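Local coordinates for protein beta-hydroxyacid dehydrogenase, 3-hydroxyisobutyrate dehydrogenase (Saccharomonospora xinjiangensis XJ-54, PDB 6GRL) that is an S-selective imine reductase linked to reductive amination, and probably binds NADP as its cofactor, at residues S77-V82 with E163-E168; V107-G112 with V148-S153; K135-P140 with V184-Q189. One frame throughout, in Å; residues are numbered along the deposited sequence. Where two conformers were deposited one is given.

Interaction 1 (S77-V82 with E163-E168)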
ATOM      1  N   SER A  77      -7.420  27.251  -1.753  1.00 11.62           N
ATOM      2  CA  SER A  77      -8.228  26.251  -2.440  0.86  9.95           C
ATOM      3  C   SER A  77      -9.112  25.519  -1.442  1.00  9.05           C
ATOM      4  O   SER A  77      -8.832  25.484  -0.242  1.00 13.21           O
ATOM      5  CB  SER A  77      -7.355  25.233  -3.191  0.86 10.37           C
ATOM      6  OG  SER A  77      -6.086  25.770  -3.525  0.86 10.07           O
ATOM      7  N   ARG A  78     -10.180  24.914  -1.969  1.00  8.98           N
ATOM      8  CA  ARG A  78     -11.019  24.023  -1.178  1.00  8.96           C
ATOM      9  C   ARG A  78     -10.424  22.623  -1.097  1.00  7.83           C
ATOM     10  O   ARG A  78     -10.642  21.913  -0.111  1.00  9.49           O
ATOM     11  CB  ARG A  78     -12.428  23.961  -1.779  1.00 13.88           C
ATOM     12  CG  ARG A  78     -13.335  22.903  -1.165  1.00 16.60           C
ATOM     13  CD  ARG A  78     -14.704  22.889  -1.820  1.00 22.49           C
ATOM     14  NE  ARG A  78     -15.628  22.002  -1.120  1.00 28.06           N
ATOM     15  CZ  ARG A  78     -15.987  20.797  -1.553  1.00 30.11           C
ATOM     16  NH1 ARG A  78     -15.503  20.325  -2.694  1.00 33.23           N
ATOM     17  NH2 ARG A  78     -16.835  20.065  -0.843  1.00 31.74           N
ATOM     18  N   PHE A  79      -9.660  22.226  -2.112  1.00  8.10           N
ATOM     19  CA  PHE A  79      -9.088  20.889  -2.225  1.00 10.05           C
ATOM     20  C   PHE A  79      -7.629  20.950  -1.784  1.00  8.92           C
ATOM     21  O   PHE A  79      -6.806  21.599  -2.439  1.00 12.76           O
ATOM     22  CB  PHE A  79      -9.219  20.398  -3.666  1.00  9.16           C
ATOM     23  CG  PHE A  79      -9.002  18.925  -3.842  1.00 13.18           C
ATOM     24  CD1 PHE A  79      -9.982  18.017  -3.476  1.00 17.31           C
ATOM     25  CD2 PHE A  79      -7.830  18.450  -4.406  1.00 14.44           C
ATOM     26  CE1 PHE A  79      -9.788  16.660  -3.653  1.00 20.50           C
ATOM     27  CE2 PHE A  79      -7.631  17.094  -4.586  1.00 15.06           C
ATOM     28  CZ  PHE A  79      -8.611  16.198  -4.207  1.00 17.94           C
ATOM     29  N   VAL A  80      -7.306  20.278  -0.681  1.00  6.70           N
ATOM     30  CA  VAL A  80      -5.971  20.326  -0.086  1.00  7.38           C
ATOM     31  C   VAL A  80      -5.392  18.919  -0.083  1.00  9.29           C
ATOM     32  O   VAL A  80      -5.967  18.008   0.525  1.00 10.16           O
ATOM     33  CB  VAL A  80      -5.997  20.902   1.338  1.00  9.55           C
ATOM     34  CG1 VAL A  80      -4.595  20.915   1.934  1.00  9.31           C
ATOM     35  CG2 VAL A  80      -6.596  22.298   1.341  1.00  9.91           C
ATOM     36  N   VAL A  81      -4.248  18.749  -0.741  1.00  6.51           N
ATOM     37  CA  VAL A  81      -3.553  17.468  -0.826  1.00  7.38           C
ATOM     38  C   VAL A  81      -2.300  17.547   0.034  1.00 11.62           C
ATOM     39  O   VAL A  81      -1.496  18.475  -0.115  1.00 10.63           O
ATOM     40  CB  VAL A  81      -3.204  17.114  -2.280  1.00  9.09           C
ATOM     41  CG1 VAL A  81      -2.495  15.769  -2.344  1.00 12.63           C
ATOM     42  CG2 VAL A  81      -4.456  17.109  -3.138  1.00 12.16           C
ATOM     43  N   VAL A  82      -2.133  16.576   0.930  1.00  9.31           N
ATOM     44  CA  VAL A  82      -1.015  16.537   1.868  1.00  7.45           C
ATOM     45  C   VAL A  82      -0.091  15.396   1.463  1.00 10.67           C
ATOM     46  O   VAL A  82      -0.493  14.226   1.480  1.00 13.11           O
ATOM     47  CB  VAL A  82      -1.497  16.362   3.316  1.00 10.14           C
ATOM     48  CG1 VAL A  82      -0.332  16.495   4.291  1.00 10.84           C
ATOM     49  CG2 VAL A  82      -2.592  17.368   3.636  1.00 12.29           C
ATOM     50  N   GLU A 163     -13.340  11.794  -7.442  1.00 20.83           N
ATOM     51  CA  GLU A 163     -12.611  10.731  -8.129  1.00 20.99           C
ATOM     52  C   GLU A 163     -11.966  11.178  -9.437  1.00 20.48           C
ATOM     53  O   GLU A 163     -10.822  10.759  -9.695  1.00 20.23           O
ATOM     54  CB  GLU A 163     -13.541   9.532  -8.370  1.00 25.94           C
ATOM     55  CG  GLU A 163     -12.836   8.318  -8.955  1.00 29.80           C
ATOM     56  CD  GLU A 163     -13.766   7.138  -9.154  1.00 36.34           C
ATOM     57  OE1 GLU A 163     -14.978   7.280  -8.888  1.00 39.64           O
ATOM     58  OE2 GLU A 163     -13.282   6.066  -9.576  1.00 39.03           O
ATOM     59  N   PRO A 164     -12.602  11.987 -10.295  1.00 21.19           N
ATOM     60  CA  PRO A 164     -11.901  12.435 -11.511  1.00 22.01           C
ATOM     61  C   PRO A 164     -10.635  13.225 -11.229  1.00 21.44           C
ATOM     62  O   PRO A 164      -9.684  13.152 -12.018  1.00 23.77           O
ATOM     63  CB  PRO A 164     -12.954  13.292 -12.228  1.00 26.44           C
ATOM     64  CG  PRO A 164     -14.249  12.759 -11.752  1.00 27.86           C
ATOM     65  CD  PRO A 164     -14.021  12.392 -10.318  1.00 24.33           C
ATOM     66  N   ILE A 165     -10.589  13.983 -10.132  1.00 19.31           N
ATOM     67  CA  ILE A 165      -9.363  14.695  -9.788  1.00 19.12           C
ATOM     68  C   ILE A 165      -8.292  13.714  -9.328  1.00 18.26           C
ATOM     69  O   ILE A 165      -7.119  13.830  -9.705  1.00 17.86           O
ATOM     70  CB  ILE A 165      -9.645  15.768  -8.720  1.00 21.17           C
ATOM     71  CG1 ILE A 165     -10.624  16.813  -9.257  1.00 26.46           C
ATOM     72  CG2 ILE A 165      -8.350  16.434  -8.274  1.00 23.95           C
ATOM     73  CD1 ILE A 165     -11.041  17.842  -8.229  1.00 31.52           C
ATOM     74  N   LEU A 166      -8.678  12.724  -8.521  1.00 14.39           N
ATOM     75  CA  LEU A 166      -7.712  11.753  -8.015  1.00 15.51           C
ATOM     76  C   LEU A 166      -7.125  10.907  -9.139  1.00 16.11           C
ATOM     77  O   LEU A 166      -5.939  10.559  -9.102  1.00 17.87           O
ATOM     78  CB  LEU A 166      -8.369  10.862  -6.964  1.00 16.43           C
ATOM     79  CG  LEU A 166      -8.988  11.579  -5.763  1.00 14.95           C
ATOM     80  CD1 LEU A 166      -9.703  10.586  -4.860  1.00 16.00           C
ATOM     81  CD2 LEU A 166      -7.928  12.351  -4.990  1.00 15.53           C
ATOM     82  N   ARG A 167      -7.933  10.565 -10.147  1.00 17.89           N
ATOM     83  CA  ARG A 167      -7.434   9.726 -11.231  1.00 19.76           C
ATOM     84  C   ARG A 167      -6.470  10.464 -12.149  1.00 19.07           C
ATOM     85  O   ARG A 167      -5.865   9.830 -13.020  1.00 20.25           O
ATOM     86  CB  ARG A 167      -8.596   9.151 -12.048  1.00 26.82           C
ATOM     87  CG  ARG A 167      -9.375  10.172 -12.854  1.00 33.39           C
ATOM     88  CD  ARG A 167     -10.198   9.511 -13.951  1.00 40.52           C
ATOM     89  NE  ARG A 167     -11.452   8.968 -13.437  1.00 44.73           N
ATOM     90  CZ  ARG A 167     -12.657   9.372 -13.826  1.00 46.70           C
ATOM     91  NH1 ARG A 167     -12.777  10.328 -14.738  1.00 46.71           N
ATOM     92  NH2 ARG A 167     -13.744   8.822 -13.302  1.00 47.95           N
ATOM     93  N   GLU A 168      -6.312  11.779 -11.979  1.00 18.00           N
ATOM     94  CA  GLU A 168      -5.269  12.505 -12.689  1.00 19.35           C
ATOM     95  C   GLU A 168      -3.875  12.126 -12.212  1.00 19.34           C
ATOM     96  O   GLU A 168      -2.897  12.433 -12.900  1.00 21.10           O
ATOM     97  CB  GLU A 168      -5.476  14.014 -12.536  1.00 18.06           C
ATOM     98  CG  GLU A 168      -6.821  14.517 -13.046  1.00 20.09           C
ATOM     99  CD  GLU A 168      -7.007  16.009 -12.840  1.00 25.97           C
ATOM    100  OE1 GLU A 168      -6.138  16.636 -12.197  1.00 26.05           O
ATOM    101  OE2 GLU A 168      -8.021  16.557 -13.321  1.00 29.28           O
TER
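F79 meets I165 and L166 where a central strand of the Rossmann-type NAD-binding domain is covered by helix 156-166. The contact is small and wholly apolar, about 113 Å² counted over both sides, and no hydrogen bond crosses it. The bulk comes from F79 on strand 79-82. Its CG is anti to the backbone N (chi1 -165°), which carries the ring out from the strand to the helix. Two branched residues receive it. The CG2 methyl of I165 touches F79 CE2 at 3.8 Å in an oblique approach, the two side chains sliding past each other in opposite directions. L166 comes in differently: its CD2 lies in the plane of the ring, at the edge, 4.0 Å from F79 CZ. A flat ring suits this place, being wide enough to touch two successive helix residues. V23 and V107 on the adjoining strands also touch the F79 side chain, and H162 of the same helix brings its ring to it with the planes at about 40°.

Polar links lie around this apolar patch. H44, between helix 30-41 and strand 46-49, is hydrogen-bonded to E168 OE1. The helix is kinked at P164 and I165, whose backbone N atoms make no bond to the preceding turn; P164 has no N-H to give, yet R167 N still reaches E163 O at 2.9 Å.

Interaction 2 (V107-G112 with V148-S153)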
ATOM      1  N   VAL A 107      -7.050  15.625   1.409  1.00  7.81           N
ATOM      2  CA  VAL A 107      -6.628  14.346   0.849  1.00  8.17           C
ATOM      3  C   VAL A 107      -5.198  14.102   1.305  1.00  9.80           C
ATOM      4  O   VAL A 107      -4.262  14.755   0.828  1.00 10.50           O
ATOM      5  CB  VAL A 107      -6.739  14.326  -0.681  1.00  7.93           C
ATOM      6  CG1 VAL A 107      -6.286  12.977  -1.226  1.00 10.92           C
ATOM      7  CG2 VAL A 107      -8.164  14.620  -1.109  1.00 10.98           C
ATOM      8  N   ASN A 108      -5.023  13.158   2.224  1.00  8.03           N
ATOM      9  CA  ASN A 108      -3.717  12.847   2.794  0.58  9.19           C
ATOM     10  C   ASN A 108      -3.123  11.660   2.044  1.00 11.76           C
ATOM     11  O   ASN A 108      -3.658  10.547   2.101  1.00 14.13           O
ATOM     12  CB  ASN A 108      -3.831  12.554   4.288  0.58 10.80           C
ATOM     13  CG  ASN A 108      -2.481  12.342   4.948  0.58 11.99           C
ATOM     14  OD1 ASN A 108      -1.436  12.645   4.369  0.58  8.88           O
ATOM     15  ND2 ASN A 108      -2.496  11.819   6.168  0.58 14.72           N
ATOM     16  N   LEU A 109      -2.019  11.902   1.338  1.00  8.59           N
ATOM     17  CA  LEU A 109      -1.301  10.865   0.609  1.00  9.05           C
ATOM     18  C   LEU A 109       0.005  10.483   1.293  1.00 11.21           C
ATOM     19  O   LEU A 109       0.845   9.811   0.684  1.00 15.32           O
ATOM     20  CB  LEU A 109      -1.029  11.318  -0.828  1.00 11.16           C
ATOM     21  CG  LEU A 109      -2.249  11.748  -1.644  1.00 11.00           C
ATOM     22  CD1 LEU A 109      -1.833  12.186  -3.039  1.00 12.29           C
ATOM     23  CD2 LEU A 109      -3.272  10.624  -1.717  1.00 15.00           C
ATOM     24  N   THR A 110       0.195  10.903   2.540  1.00 11.80           N
ATOM     25  CA  THR A 110       1.415  10.615   3.275  1.00 11.71           C
ATOM     26  C   THR A 110       1.348   9.225   3.896  1.00 13.42           C
ATOM     27  O   THR A 110       0.283   8.760   4.313  1.00 14.02           O
ATOM     28  CB  THR A 110       1.634  11.667   4.365  1.00 12.63           C
ATOM     29  OG1 THR A 110       1.520  12.978   3.794  1.00 11.54           O
ATOM     30  CG2 THR A 110       3.005  11.519   5.002  1.00 14.35           C
ATOM     31  N   SER A 111       2.500   8.558   3.945  1.00 14.51           N
ATOM     32  CA  SER A 111       2.582   7.259   4.597  1.00 16.05           C
ATOM     33  C   SER A 111       2.158   7.369   6.058  1.00 16.44           C
ATOM     34  O   SER A 111       2.256   8.431   6.680  1.00 17.93           O
ATOM     35  CB  SER A 111       4.005   6.705   4.503  1.00 19.36           C
ATOM     36  OG  SER A 111       4.911   7.500   5.247  1.00 22.97           O
ATOM     37  N   GLY A 112       1.674   6.261   6.603  1.00 18.50           N
ATOM     38  CA  GLY A 112       1.226   6.256   7.981  1.00 18.19           C
ATOM     39  C   GLY A 112       0.408   5.022   8.283  1.00 19.04           C
ATOM     40  O   GLY A 112       0.126   4.196   7.409  1.00 17.86           O
ATOM     41  N   VAL A 148       1.392   4.181 -11.844  1.00 21.18           N
ATOM     42  CA  VAL A 148       1.149   4.577 -10.463  1.00 19.08           C
ATOM     43  C   VAL A 148      -0.300   4.251 -10.134  1.00 22.27           C
ATOM     44  O   VAL A 148      -1.202   4.552 -10.923  1.00 23.65           O
ATOM     45  CB  VAL A 148       1.438   6.073 -10.230  1.00 17.40           C
ATOM     46  CG1 VAL A 148       0.743   6.568  -8.970  1.00 19.92           C
ATOM     47  CG2 VAL A 148       2.935   6.307 -10.130  1.00 18.89           C
ATOM     48  N   SER A 149      -0.519   3.616  -8.984  1.00 22.87           N
ATOM     49  CA  SER A 149      -1.852   3.301  -8.499  1.00 22.73           C
ATOM     50  C   SER A 149      -2.032   3.876  -7.102  1.00 19.99           C
ATOM     51  O   SER A 149      -1.083   3.947  -6.314  1.00 20.60           O
ATOM     52  CB  SER A 149      -2.103   1.789  -8.483  1.00 27.24           C
ATOM     53  OG  SER A 149      -1.220   1.135  -7.591  1.00 29.75           O
ATOM     54  N   LEU A 150      -3.259   4.290  -6.799  1.00 19.65           N
ATOM     55  CA  LEU A 150      -3.577   4.931  -5.531  1.00 18.38           C
ATOM     56  C   LEU A 150      -4.766   4.233  -4.892  1.00 21.79           C
ATOM     57  O   LEU A 150      -5.762   3.953  -5.567  1.00 24.57           O
ATOM     58  CB  LEU A 150      -3.881   6.422  -5.726  1.00 16.42           C
ATOM     59  CG  LEU A 150      -2.756   7.315  -6.258  1.00 15.24           C
ATOM     60  CD1 LEU A 150      -2.799   7.402  -7.778  1.00 17.81           C
ATOM     61  CD2 LEU A 150      -2.834   8.703  -5.637  1.00 13.93           C
ATOM     62  N   SER A 151      -4.657   3.951  -3.598  1.00 18.20           N
ATOM     63  CA  SER A 151      -5.741   3.380  -2.812  1.00 18.58           C
ATOM     64  C   SER A 151      -6.294   4.447  -1.880  1.00 14.41           C
ATOM     65  O   SER A 151      -5.532   5.184  -1.249  1.00 15.10           O
ATOM     66  CB  SER A 151      -5.259   2.177  -1.997  1.00 21.87           C
ATOM     67  OG  SER A 151      -4.820   1.123  -2.838  1.00 28.36           O
ATOM     68  N   PHE A 152      -7.621   4.531  -1.788  1.00 15.86           N
ATOM     69  CA  PHE A 152      -8.270   5.558  -0.985  1.00 15.24           C
ATOM     70  C   PHE A 152      -9.279   4.940  -0.029  1.00 15.27           C
ATOM     71  O   PHE A 152      -9.893   3.910  -0.320  1.00 15.96           O
ATOM     72  CB  PHE A 152      -8.973   6.602  -1.861  1.00 15.59           C
ATOM     73  CG  PHE A 152      -8.028   7.511  -2.587  1.00 13.75           C
ATOM     74  CD1 PHE A 152      -7.510   8.634  -1.964  1.00 12.93           C
ATOM     75  CD2 PHE A 152      -7.649   7.237  -3.888  1.00 13.75           C
ATOM     76  CE1 PHE A 152      -6.636   9.470  -2.629  1.00 13.84           C
ATOM     77  CE2 PHE A 152      -6.776   8.068  -4.559  1.00 14.93           C
ATOM     78  CZ  PHE A 152      -6.269   9.186  -3.929  1.00 13.48           C
ATOM     79  N   SER A 153      -9.440   5.589   1.122  1.00 12.46           N
ATOM     80  CA  SER A 153     -10.462   5.217   2.087  1.00 12.56           C
ATOM     81  C   SER A 153     -10.958   6.479   2.778  1.00 15.84           C
ATOM     82  O   SER A 153     -10.265   7.500   2.827  1.00 14.11           O
ATOM     83  CB  SER A 153      -9.937   4.199   3.108  1.00 14.68           C
ATOM     84  OG  SER A 153      -8.686   4.595   3.642  1.00 15.38           O
TER
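Two strands that are not neighbours in the sheet meet over one of its faces: V107 and L109, from the end of strand 105-108 and the loop beyond it, pack against L150 and F152 of strand 149-154. Strand 130-137 runs between them, so the backbones stay well apart (the nearest CA atoms, those of L109 and L150, are 8.8 Å from each other) and side chains alone close the distance.

F152 and L109 contribute about equally. The CE1 corner of F152 is touched twice, by V107 CG1 at the ring edge, 3.8 Å away, and by L109 CD2, which approaches CE1 obliquely to 3.7 Å. V107 and F152 cross at about a right angle. L109 CG is anti to the carbonyl carbon (chi1 -55°), and the branch beyond it carries CD2 to the phenylalanine. The same methyl also comes within 4.4 Å of L150 CD2, a looser contact. Leucines suit these places because their forked ends fill space beside the flat ring without needing a polar partner.

In the Rossmann-type fold, the loops after the parallel strands lie at the carboxyl ends of the strands, and here that loop carries an Asx turn. In one of the two conformers of N108, its OD1 accepts from the backbone N of T110 at 3.0 Å, the donor sitting above the carbonyl plane, while T110 OG1 gives a second bond to the same oxygen, nearly in line with the C=O bond. An asparagine suits the turn by offering an oxygen here and an amide nitrogen elsewhere: N108 ND2 is hydrogen-bonded to Y131 OH. T110 OG1 also accepts from L84 N.

Interaction 3 (K135-P140 with V184-Q189)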
ATOM      1  N   LYS A 135      -2.944   6.116  -0.377  1.00 11.81           N
ATOM      2  CA  LYS A 135      -1.628   5.489  -0.371  1.00 12.68           C
ATOM      3  C   LYS A 135      -1.210   5.212  -1.806  1.00 13.87           C
ATOM      4  O   LYS A 135      -2.005   4.692  -2.598  1.00 16.06           O
ATOM      5  CB  LYS A 135      -1.630   4.199   0.456  1.00 14.01           C
ATOM      6  CG  LYS A 135      -1.928   4.426   1.934  1.00 13.75           C
ATOM      7  CD  LYS A 135      -0.784   5.156   2.626  1.00 15.17           C
ATOM      8  CE  LYS A 135      -1.173   5.621   4.022  1.00 12.89           C
ATOM      9  NZ  LYS A 135      -1.900   6.925   4.005  1.00 16.05           N
ATOM     10  N   ILE A 136       0.034   5.552  -2.136  1.00 14.26           N
ATOM     11  CA  ILE A 136       0.525   5.540  -3.510  1.00 15.33           C
ATOM     12  C   ILE A 136       1.416   4.325  -3.724  1.00 21.04           C
ATOM     13  O   ILE A 136       2.312   4.048  -2.917  1.00 21.86           O
ATOM     14  CB  ILE A 136       1.287   6.837  -3.837  1.00 16.48           C
ATOM     15  CG1 ILE A 136       0.373   8.051  -3.661  1.00 16.27           C
ATOM     16  CG2 ILE A 136       1.853   6.784  -5.251  1.00 20.16           C
ATOM     17  CD1 ILE A 136       1.111   9.373  -3.682  1.00 16.54           C
ATOM     18  N   MET A 137       1.173   3.606  -4.817  1.00 19.82           N
ATOM     19  CA  MET A 137       2.053   2.541  -5.287  1.00 24.22           C
ATOM     20  C   MET A 137       2.695   3.016  -6.584  1.00 23.47           C
ATOM     21  O   MET A 137       2.002   3.215  -7.588  1.00 23.87           O
ATOM     22  CB  MET A 137       1.285   1.238  -5.499  1.00 34.81           C
ATOM     23  CG  MET A 137       0.260   0.934  -4.422  1.00 41.34           C
ATOM     24  SD  MET A 137       0.268  -0.802  -3.935  1.00 50.66           S
ATOM     25  CE  MET A 137       1.894  -0.937  -3.197  1.00 49.86           C
ATOM     26  N   GLY A 138       4.008   3.205  -6.563  1.00 21.71           N
ATOM     27  CA  GLY A 138       4.744   3.658  -7.722  1.00 22.08           C
ATOM     28  C   GLY A 138       5.727   4.750  -7.368  1.00 22.96           C
ATOM     29  O   GLY A 138       5.784   5.240  -6.242  1.00 25.82           O
ATOM     30  N   ASP A 139       6.517   5.142  -8.378  1.00 23.52           N
ATOM     31  CA  ASP A 139       7.589   6.113  -8.245  1.00 27.78           C
ATOM     32  C   ASP A 139       7.136   7.491  -8.714  1.00 24.88           C
ATOM     33  O   ASP A 139       6.285   7.603  -9.603  1.00 23.44           O
ATOM     34  CB  ASP A 139       8.812   5.673  -9.054  1.00 31.64           C
ATOM     35  CG  ASP A 139       9.379   4.355  -8.571  1.00 36.63           C
ATOM     36  OD1 ASP A 139       9.242   4.057  -7.366  1.00 38.02           O
ATOM     37  OD2 ASP A 139       9.954   3.613  -9.396  1.00 38.88           O
ATOM     38  N   PRO A 140       7.694   8.546  -8.124  1.00 24.04           N
ATOM     39  CA  PRO A 140       7.297   9.918  -8.486  1.00 23.20           C
ATOM     40  C   PRO A 140       7.401  10.195  -9.978  1.00 23.03           C
ATOM     41  O   PRO A 140       6.508  10.852 -10.534  1.00 20.86           O
ATOM     42  CB  PRO A 140       8.273  10.789  -7.678  1.00 21.95           C
ATOM     43  CG  PRO A 140       8.589   9.959  -6.481  1.00 21.84           C
ATOM     44  CD  PRO A 140       8.580   8.521  -6.944  1.00 23.01           C
ATOM     45  N   VAL A 184      -4.270   0.032   5.750  1.00 13.15           N
ATOM     46  CA  VAL A 184      -4.278  -1.419   5.925  1.00 14.55           C
ATOM     47  C   VAL A 184      -3.853  -2.106   4.635  1.00 14.77           C
ATOM     48  O   VAL A 184      -3.010  -3.010   4.638  1.00 17.37           O
ATOM     49  CB  VAL A 184      -5.667  -1.902   6.381  1.00 12.82           C
ATOM     50  CG1 VAL A 184      -5.725  -3.425   6.375  1.00 14.06           C
ATOM     51  CG2 VAL A 184      -5.990  -1.367   7.756  1.00 14.28           C
ATOM     52  N   GLU A 185      -4.437  -1.682   3.511  1.00 16.09           N
ATOM     53  CA  GLU A 185      -4.103  -2.275   2.220  1.00 16.99           C
ATOM     54  C   GLU A 185      -2.617  -2.128   1.917  1.00 16.47           C
ATOM     55  O   GLU A 185      -1.959  -3.086   1.494  1.00 17.97           O
ATOM     56  CB  GLU A 185      -4.944  -1.624   1.120  1.00 17.84           C
ATOM     57  CG  GLU A 185      -4.767  -2.237  -0.258  1.00 19.40           C
ATOM     58  CD  GLU A 185      -5.571  -3.508  -0.440  1.00 21.63           C
ATOM     59  OE1 GLU A 185      -6.539  -3.715   0.321  1.00 21.92           O
ATOM     60  OE2 GLU A 185      -5.239  -4.294  -1.352  1.00 25.01           O
ATOM     61  N   PHE A 186      -2.070  -0.931   2.139  1.00 14.67           N
ATOM     62  CA  PHE A 186      -0.668  -0.681   1.822  1.00 15.24           C
ATOM     63  C   PHE A 186       0.255  -1.544   2.675  1.00 16.13           C
ATOM     64  O   PHE A 186       1.128  -2.244   2.151  1.00 17.15           O
ATOM     65  CB  PHE A 186      -0.346   0.802   2.009  1.00 15.24           C
ATOM     66  CG  PHE A 186       1.038   1.185   1.570  1.00 18.42           C
ATOM     67  CD1 PHE A 186       1.294   1.516   0.250  1.00 20.15           C
ATOM     68  CD2 PHE A 186       2.085   1.215   2.478  1.00 19.65           C
ATOM     69  CE1 PHE A 186       2.568   1.871  -0.159  1.00 22.97           C
ATOM     70  CE2 PHE A 186       3.361   1.566   2.076  1.00 20.61           C
ATOM     71  CZ  PHE A 186       3.602   1.895   0.756  1.00 23.87           C
ATOM     72  N   LEU A 187       0.074  -1.505   3.998  1.00 15.45           N
ATOM     73  CA  LEU A 187       0.966  -2.246   4.884  1.00 15.22           C
ATOM     74  C   LEU A 187       0.852  -3.749   4.661  1.00 16.70           C
ATOM     75  O   LEU A 187       1.848  -4.476   4.759  1.00 17.06           O
ATOM     76  CB  LEU A 187       0.673  -1.901   6.343  1.00 17.26           C
ATOM     77  CG  LEU A 187       0.990  -0.473   6.792  1.00 16.39           C
ATOM     78  CD1 LEU A 187       0.680  -0.306   8.271  1.00 18.02           C
ATOM     79  CD2 LEU A 187       2.439  -0.111   6.495  1.00 19.55           C
ATOM     80  N   ALA A 188      -0.353  -4.238   4.362  1.00 15.48           N
ATOM     81  CA  ALA A 188      -0.519  -5.671   4.140  1.00 15.60           C
ATOM     82  C   ALA A 188       0.146  -6.111   2.843  1.00 15.81           C
ATOM     83  O   ALA A 188       0.811  -7.153   2.806  1.00 15.61           O
ATOM     84  CB  ALA A 188      -2.000  -6.036   4.132  1.00 15.74           C
ATOM     85  N   GLN A 189      -0.028  -5.337   1.768  1.00 15.93           N
ATOM     86  CA  GLN A 189       0.609  -5.685   0.501  1.00 16.58           C
ATOM     87  C   GLN A 189       2.125  -5.641   0.619  1.00 16.16           C
ATOM     88  O   GLN A 189       2.825  -6.499   0.068  1.00 16.02           O
ATOM     89  CB  GLN A 189       0.134  -4.747  -0.610  1.00 18.30           C
ATOM     90  CG  GLN A 189      -1.340  -4.871  -0.980  1.00 21.46           C
ATOM     91  CD  GLN A 189      -1.685  -6.196  -1.628  1.00 26.04           C
ATOM     92  OE1 GLN A 189      -0.814  -6.899  -2.141  1.00 25.22           O
ATOM     93  NE2 GLN A 189      -2.968  -6.538  -1.622  1.00 27.90           N
TER
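The ring of F186 takes its neighbours obliquely: K135 CB, I136 O and M137 CE all approach at a slant. This is where the Rossmann-type domain, through strand 130-137, meets helix 181-209, which runs on into the helical C-terminal region. The short strand and helix segments pass 9.1 Å apart at their axes, with their directions 39° apart.

F186 points at the strand and reaches three successive residues. Its root rests on the lysine, F186 CB lying 3.9 Å from K135 CB, and the two side chains cross at about a right angle. With CG anti to the backbone N (chi1 -174°), the ring reaches obliquely across the strand, bringing F186 CE1 to 3.5 Å from I136 O. Farther on, M137 CE touches F186 CE1 at 4.2 Å; the bent, flexible chain of the methionine lets its terminal methyl meet the ring. An alanine at F186 would remove the ring and is likely to leave M137 CE without its contact and to open a gap beside I136 O and K135 CB.

A lysine fits beside the phenylalanine because only its aliphatic root is used there. Its chain bends away, and K135 NZ is taken up by a salt bridge to D133 OD1 and a hydrogen bond to T110 O.

On the helix, a carboxylate and an amide lie one turn apart at E185 and Q189. Q189 NE2 donates to E185 OE2 over 3.2 Å; NE2 meets the oxygen from above the carboxylate plane, and OE2 lies 20° out of the Q189 amide plane.

In the fold
All three contacts rest on one mixed sheet, with strands 79-82, 105-108, 130-137 and 149-154 side by side in that order. Interactions 1 and 2 have centres about 11 Å apart and touch through the pairing of strands 79-82 and 105-108; strand 149-154 leads to helix 156-166 of interaction 1. Interactions 2 and 3 have centres about 7 Å apart and share the pairing of strands 130-137 and 149-154, whereas 1 and 3, about 18 Å between centres, do not touch. Along the chain, 107-112 and 148-153 fall between the segments of interaction 1, while interaction 3 crosses both others. The first two lie within the NAD-binding domain, and the third joins it to helix 181-209.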